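Local coordinates for putative Hit-like protein involved in cell-cycle regulation (Streptococcus mutans, PDB 3L7X) that binds zinc and, as a member of the histidine triad (HIT) family, probably acts as a nucleotide hydrolase or transferase, with a putative part in cell-cycle regulation, at residues Cys38-Ile43 with Val129-Val134; Asn116-Asn121 with His135-Phe140. All coordinates share one frame; numbering follows the deposited sequence.

Contact 1: Cys38-Ile43 with Val129-Val134; sequences CLFCKI and VFHAHV. With ZN (zinc ion), chain B; NA (sodium ion), chain C.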
loop_
_atom_site.group_PDB
_atom_site.type_symbol
_atom_site.label_atom_id
_atom_site.label_comp_id
_atom_site.label_asym_id
_atom_site.label_seq_id
_atom_site.Cartn_x
_atom_site.Cartn_y
_atom_site.Cartn_z
ATOM N N CYS A 38 -1.880 10.144 20.781
ATOM C CA CYS A 38 -1.742 9.167 19.694
ATOM C C CYS A 38 -1.495 7.750 20.191
ATOM O O CYS A 38 -0.422 7.439 20.715
ATOM C CB CYS A 38 -0.583 9.598 18.763
ATOM S SG CYS A 38 -0.448 8.394 17.340
ATOM N N LEU A 39 -2.501 6.890 20.021
ATOM C CA LEU A 39 -2.418 5.521 20.542
ATOM C C LEU A 39 -1.185 4.773 19.970
ATOM O O LEU A 39 -0.511 4.013 20.693
ATOM C CB LEU A 39 -3.667 4.742 20.112
ATOM C CG LEU A 39 -3.573 3.257 20.474
ATOM C CD1 LEU A 39 -3.647 3.090 21.941
ATOM C CD2 LEU A 39 -4.708 2.497 19.771
ATOM N N PHE A 40 -0.899 4.988 18.684
ATOM C CA PHE A 40 0.219 4.284 18.056
ATOM C C PHE A 40 1.582 4.778 18.573
ATOM O O PHE A 40 2.493 3.982 18.711
ATOM C CB PHE A 40 0.156 4.319 16.508
ATOM C CG PHE A 40 -0.966 3.459 15.940
ATOM C CD1 PHE A 40 -1.868 2.805 16.794
ATOM C CD2 PHE A 40 -1.235 3.452 14.561
ATOM C CE1 PHE A 40 -2.935 2.020 16.319
ATOM C CE2 PHE A 40 -2.318 2.661 14.090
ATOM C CZ PHE A 40 -3.160 1.948 14.942
ATOM N N CYS A 41 1.684 6.082 18.887
ATOM C CA CYS A 41 2.901 6.615 19.513
ATOM C C CYS A 41 3.066 5.968 20.896
ATOM O O CYS A 41 4.196 5.627 21.308
ATOM C CB CYS A 41 2.830 8.143 19.647
ATOM S SG CYS A 41 3.356 8.988 18.074
ATOM N N LYS A 42 1.948 5.801 21.596
ATOM C CA LYS A 42 2.025 5.166 22.923
ATOM C C LYS A 42 2.448 3.706 22.812
ATOM O O LYS A 42 3.252 3.219 23.591
ATOM C CB LYS A 42 0.686 5.300 23.639
ATOM C CG LYS A 42 0.370 6.747 24.029
ATOM C CD LYS A 42 -1.029 6.787 24.590
ATOM C CE LYS A 42 -1.471 8.237 24.829
ATOM N NZ LYS A 42 -2.792 8.254 25.511
ATOM N N ILE A 43 1.961 3.014 21.782
ATOM C CA ILE A 43 2.481 1.687 21.503
ATOM C C ILE A 43 3.983 1.625 21.152
ATOM O O ILE A 43 4.715 0.800 21.692
ATOM C CB ILE A 43 1.612 0.999 20.364
ATOM C CG1 ILE A 43 0.226 0.632 20.941
ATOM C CG2 ILE A 43 2.322 -0.296 19.899
ATOM C CD1 ILE A 43 -0.785 0.224 19.891
ATOM N N VAL A 129 -7.385 6.316 13.095
ATOM C CA VAL A 129 -6.200 6.564 13.920
ATOM C C VAL A 129 -5.193 7.317 13.057
ATOM O O VAL A 129 -4.806 6.839 11.997
ATOM C CB VAL A 129 -5.578 5.239 14.424
ATOM C CG1 VAL A 129 -4.283 5.523 15.240
ATOM C CG2 VAL A 129 -6.624 4.503 15.283
ATOM N N PHE A 130 -4.804 8.501 13.511
ATOM C CA PHE A 130 -4.013 9.423 12.686
ATOM C C PHE A 130 -2.519 9.332 12.845
ATOM O O PHE A 130 -1.808 10.363 12.861
ATOM C CB PHE A 130 -4.662 10.850 12.728
ATOM C CG PHE A 130 -6.010 10.859 11.993
ATOM C CD1 PHE A 130 -6.095 11.066 10.626
ATOM C CD2 PHE A 130 -7.207 10.560 12.676
ATOM C CE1 PHE A 130 -7.328 11.004 9.968
ATOM C CE2 PHE A 130 -8.443 10.466 11.999
ATOM C CZ PHE A 130 -8.485 10.708 10.626
ATOM N N HIS A 131 -2.028 8.072 12.835
ATOM C CA HIS A 131 -0.598 7.760 12.724
ATOM C C HIS A 131 -0.558 6.731 11.620
ATOM O O HIS A 131 -1.331 5.778 11.663
ATOM C CB HIS A 131 -0.176 7.097 14.022
ATOM C CG HIS A 131 1.266 6.733 14.096
ATOM N ND1 HIS A 131 2.038 7.132 15.153
ATOM C CD2 HIS A 131 2.053 5.939 13.335
ATOM C CE1 HIS A 131 3.254 6.639 15.038
ATOM N NE2 HIS A 131 3.290 5.888 13.933
ATOM N N ALA A 132 0.312 6.970 10.670
ATOM C CA ALA A 132 0.269 6.170 9.413
ATOM C C ALA A 132 0.330 4.705 9.750
ATOM O O ALA A 132 1.187 4.284 10.542
ATOM C CB ALA A 132 1.464 6.614 8.524
ATOM N N HIS A 133 -0.497 3.858 9.076
ATOM C CA HIS A 133 -0.366 2.426 9.319
ATOM C C HIS A 133 -0.699 1.728 7.991
ATOM O O HIS A 133 -1.627 2.155 7.284
ATOM C CB HIS A 133 -1.321 1.919 10.430
ATOM C CG HIS A 133 -2.711 2.465 10.387
ATOM N ND1 HIS A 133 -2.986 3.765 10.755
ATOM C CD2 HIS A 133 -3.916 1.865 10.167
ATOM C CE1 HIS A 133 -4.302 3.961 10.732
ATOM N NE2 HIS A 133 -4.886 2.827 10.387
ATOM N N VAL A 134 0.100 0.705 7.661
ATOM C CA VAL A 134 -0.173 -0.098 6.473
ATOM C C VAL A 134 -0.742 -1.411 6.878
ATOM O O VAL A 134 -0.167 -2.170 7.723
ATOM C CB VAL A 134 1.142 -0.343 5.703
ATOM C CG1 VAL A 134 0.836 -1.155 4.368
ATOM C CG2 VAL A 134 1.813 0.977 5.404
HETATM ZN ZN ZN B . 1.667 8.684 16.535
HETATM NA NA NA C . -6.712 2.462 8.335
HETATM O O HOH W 1 -4.260 2.904 6.913
HETATM O O HOH W 2 -9.281 2.100 8.423
#
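Val129 opens the contact by setting its CG1 methyl over the centre of one face of the Phe40 ring. CG1 is 3.6 Å from the ring centroid and 7° off the normal, the geometry of a CH-pi contact. Because CG1 stands anti to the backbone N of Val129 (chi1 177°), it is this branch that meets the ring.

His131 comes next and joins the helix through zinc. Its ND1 lies 2.1 Å from the metal, while SG of Cys38 and SG of Cys41 approach the imidazole at its edge, each bound to zinc at 2.3 Å. With His80 they complete a Cys2His2 site whose two cysteines form a CxxC pair. The sulfur of Cys38 also caps the helix: Cys38 is the N-cap, and Cys41 N donates to its SG. Over one face of the His131 imidazole sits CB of Phe40, while NE2 of His131 is hydrogen-bonded to Pro77 O, so both ring nitrogens are engaged and the ring is fixed in rotation.

His133, the predicted nucleotidylated histidine of the triad motif, presents a face to the edge of Phe40, with planes at 83° and CE2 of Phe40 3.6 Å from ND1 of His133. ND1 donates to His131 O at 2.8 Å, nearly straight and in the ring plane, which leaves NE2 turned to the sodium ion.

Phe40 thus reaches from helix 39-45 into the loop before strand 134-139, and it and His133 both rest on Leu74 and Ile76 of strand 73-77.

Contact 2: Asn116-Asn121 with His135-Phe140; sequences NIINNN and HLVPRF. With NA (sodium ion), chain C.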
loop_
_atom_site.group_PDB
_atom_site.type_symbol
_atom_site.label_atom_id
_atom_site.label_comp_id
_atom_site.label_asym_id
_atom_site.label_seq_id
_atom_site.Cartn_x
_atom_site.Cartn_y
_atom_site.Cartn_z
ATOM N N ASN A 116 -3.679 -8.581 0.762
ATOM C CA ASN A 116 -3.832 -7.167 0.386
ATOM C C ASN A 116 -2.988 -6.257 1.265
ATOM O O ASN A 116 -2.976 -6.446 2.494
ATOM C CB ASN A 116 -5.269 -6.687 0.521
ATOM C CG ASN A 116 -6.247 -7.543 -0.318
ATOM O OD1 ASN A 116 -6.856 -8.478 0.184
ATOM N ND2 ASN A 116 -6.337 -7.225 -1.649
ATOM N N ILE A 117 -2.338 -5.290 0.632
ATOM C CA ILE A 117 -1.574 -4.244 1.365
ATOM C C ILE A 117 -2.339 -2.952 1.244
ATOM O O ILE A 117 -2.641 -2.526 0.099
ATOM C CB ILE A 117 -0.166 -4.091 0.719
ATOM C CG1 ILE A 117 0.603 -5.380 1.005
ATOM C CG2 ILE A 117 0.576 -2.877 1.370
ATOM C CD1 ILE A 117 1.951 -5.442 0.249
ATOM N N ILE A 118 -2.732 -2.324 2.373
ATOM C CA ILE A 118 -3.658 -1.181 2.259
ATOM C C ILE A 118 -3.250 -0.055 3.185
ATOM O O ILE A 118 -2.921 -0.313 4.360
ATOM C CB ILE A 118 -5.082 -1.619 2.686
ATOM C CG1 ILE A 118 -5.538 -2.773 1.773
ATOM C CG2 ILE A 118 -6.117 -0.478 2.584
ATOM C CD1 ILE A 118 -6.837 -3.457 2.277
ATOM N N ASN A 119 -3.225 1.156 2.640
ATOM C CA ASN A 119 -3.030 2.348 3.499
ATOM C C ASN A 119 -4.182 3.293 3.284
ATOM O O ASN A 119 -4.464 3.688 2.149
ATOM C CB ASN A 119 -1.678 3.023 3.219
ATOM C CG ASN A 119 -1.502 4.261 4.067
ATOM O OD1 ASN A 119 -1.344 4.185 5.332
ATOM N ND2 ASN A 119 -1.535 5.391 3.438
ATOM N N ASN A 120 -4.841 3.718 4.386
ATOM C CA ASN A 120 -6.031 4.542 4.226
ATOM C C ASN A 120 -5.686 5.969 4.675
ATOM O O ASN A 120 -5.090 6.144 5.731
ATOM C CB ASN A 120 -7.154 4.034 5.159
ATOM C CG ASN A 120 -7.688 2.679 4.698
ATOM O OD1 ASN A 120 -7.452 2.329 3.528
ATOM N ND2 ASN A 120 -8.312 1.910 5.570
ATOM N N ASN A 121 -6.077 6.962 3.883
ATOM C CA ASN A 121 -5.702 8.327 4.170
ATOM C C ASN A 121 -6.904 9.203 4.317
ATOM O O ASN A 121 -7.612 9.467 3.320
ATOM C CB ASN A 121 -4.839 8.894 3.033
ATOM C CG ASN A 121 -3.568 8.111 2.820
ATOM O OD1 ASN A 121 -2.539 8.512 3.312
ATOM N ND2 ASN A 121 -3.618 6.971 2.114
ATOM N N HIS A 135 -1.939 -1.716 6.363
ATOM C CA HIS A 135 -2.560 -3.008 6.714
ATOM C C HIS A 135 -1.945 -4.115 5.817
ATOM O O HIS A 135 -1.782 -3.893 4.625
ATOM C CB HIS A 135 -4.016 -3.047 6.296
ATOM C CG HIS A 135 -4.892 -2.068 7.016
ATOM N ND1 HIS A 135 -5.764 -2.463 8.012
ATOM C CD2 HIS A 135 -5.053 -0.736 6.868
ATOM C CE1 HIS A 135 -6.415 -1.406 8.464
ATOM N NE2 HIS A 135 -6.008 -0.340 7.783
ATOM N N LEU A 136 -1.652 -5.264 6.425
ATOM C CA LEU A 136 -1.327 -6.511 5.624
ATOM C C LEU A 136 -2.469 -7.436 5.942
ATOM O O LEU A 136 -2.645 -7.812 7.091
ATOM C CB LEU A 136 -0.005 -7.117 6.076
ATOM C CG LEU A 136 1.196 -6.159 6.104
ATOM C CD1 LEU A 136 2.492 -6.933 6.520
ATOM C CD2 LEU A 136 1.425 -5.491 4.792
ATOM N N VAL A 137 -3.288 -7.770 4.953
ATOM C CA VAL A 137 -4.535 -8.527 5.181
ATOM C C VAL A 137 -4.356 -9.847 4.408
ATOM O O VAL A 137 -4.556 -9.906 3.151
ATOM C CB VAL A 137 -5.752 -7.781 4.624
ATOM C CG1 VAL A 137 -7.032 -8.558 4.878
ATOM C CG2 VAL A 137 -5.854 -6.344 5.230
ATOM N N PRO A 138 -4.021 -10.913 5.120
ATOM C CA PRO A 138 -3.930 -12.237 4.424
ATOM C C PRO A 138 -5.285 -12.616 3.856
ATOM O O PRO A 138 -6.364 -12.333 4.445
ATOM C CB PRO A 138 -3.526 -13.175 5.582
ATOM C CG PRO A 138 -2.695 -12.254 6.538
ATOM C CD PRO A 138 -3.640 -11.010 6.547
ATOM N N ARG A 139 -5.283 -13.324 2.722
ATOM C CA ARG A 139 -6.511 -13.699 2.071
ATOM C C ARG A 139 -6.494 -15.249 1.873
ATOM O O ARG A 139 -5.433 -15.863 1.649
ATOM C CB ARG A 139 -6.659 -13.010 0.692
ATOM C CG ARG A 139 -6.688 -11.450 0.786
ATOM C CD ARG A 139 -7.942 -11.045 1.611
ATOM N NE ARG A 139 -9.207 -11.516 0.957
ATOM C CZ ARG A 139 -9.826 -10.865 -0.031
ATOM N NH1 ARG A 139 -9.313 -9.750 -0.586
ATOM N NH2 ARG A 139 -10.978 -11.336 -0.486
ATOM N N PHE A 140 -7.654 -15.863 2.070
ATOM C CA PHE A 140 -7.795 -17.319 2.062
ATOM C C PHE A 140 -8.905 -17.729 1.078
ATOM O O PHE A 140 -10.052 -17.323 1.213
ATOM C CB PHE A 140 -8.127 -17.791 3.501
ATOM C CG PHE A 140 -7.140 -17.333 4.500
ATOM C CD1 PHE A 140 -6.004 -18.109 4.772
ATOM C CD2 PHE A 140 -7.306 -16.097 5.157
ATOM C CE1 PHE A 140 -5.056 -17.708 5.676
ATOM C CE2 PHE A 140 -6.358 -15.685 6.073
ATOM C CZ PHE A 140 -5.234 -16.451 6.347
HETATM NA NA NA C . -6.712 2.462 8.335
HETATM O O HOH W 2 -9.281 2.100 8.423
HETATM O O HOH W 1 -4.260 2.904 6.913
#
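Asn116 and Arg139 meet obliquely, amide and guanidinium planes 31° apart. Arg139 NH1 donates to Asn116 OD1 at 2.9 Å along an almost straight line (171°); the oxygen lies in the guanidinium plane, whereas the donor is tilted from the amide's carbonyl plane. With CG of Arg139 anti to its carbonyl carbon, CG lies beside the same oxygen, and bends at chi2 and chi3 fold the rest of the chain back so that NH1 reaches it. Arg139 NE is held by Asp144 in a salt bridge, and Asn116 ND2 bonds to Asn120 OD1 and Ala125 O of the second subunit.

Ile117 and Leu136 lie side by side and point the same way, CG1 of Ile117 3.9 Å from CD2 of Leu136, as a non-hydrogen-bonded antiparallel pair. The pairs flanking it, Asn116 with Val137 and Ile118 with His135, are hydrogen-bonded in both directions; the bond from His135 N to Ile118 O is short, at 2.6 Å. Together these bridges join strands 114-121 and 134-139 of the HIT-domain sheet, which continues across the dimer interface, where 116-121 pairs antiparallel with a strand of the second subunit.

On the face bearing Ile118, the His135 imidazole turns its edge to Ile118 O, with CD2 of His135 3.3 Å from that oxygen. Its NE2 binds sodium at 2.9 Å, the ion lying in the ring plane, and His133 supplies another ligand. Asn120 crosses His135 at about a right angle; ND2 of Asn120 donates to one sodium-bound water at 3.0 Å and its backbone N to another at 2.7 Å, a second-shell hold on the ion, while OD1 of Asn120 accepts from Asn116 ND2 of the second subunit.

Both contacts are buried, and their centres lie 16 Å apart. Contact 1 pins a helix start to a loop without any direct hydrogen bond between its segments, relying on zinc coordination and aromatic packing; contact 2 is regular antiparallel strand pairing, with main-chain bonds and a polar side-chain bond near the dimer interface. The stretch 129-134 runs directly into 135-140, so the triad histidines are divided between them: His131 serves zinc, while His133 and His135 share one sodium ion, whose two water ligands are held by Asn120 of contact 2, one of them also donating to His133 O of contact 1. Val134 CG1 also packs 3.5 Å from Ile117 CG2, where the loop of contact 1 becomes strand.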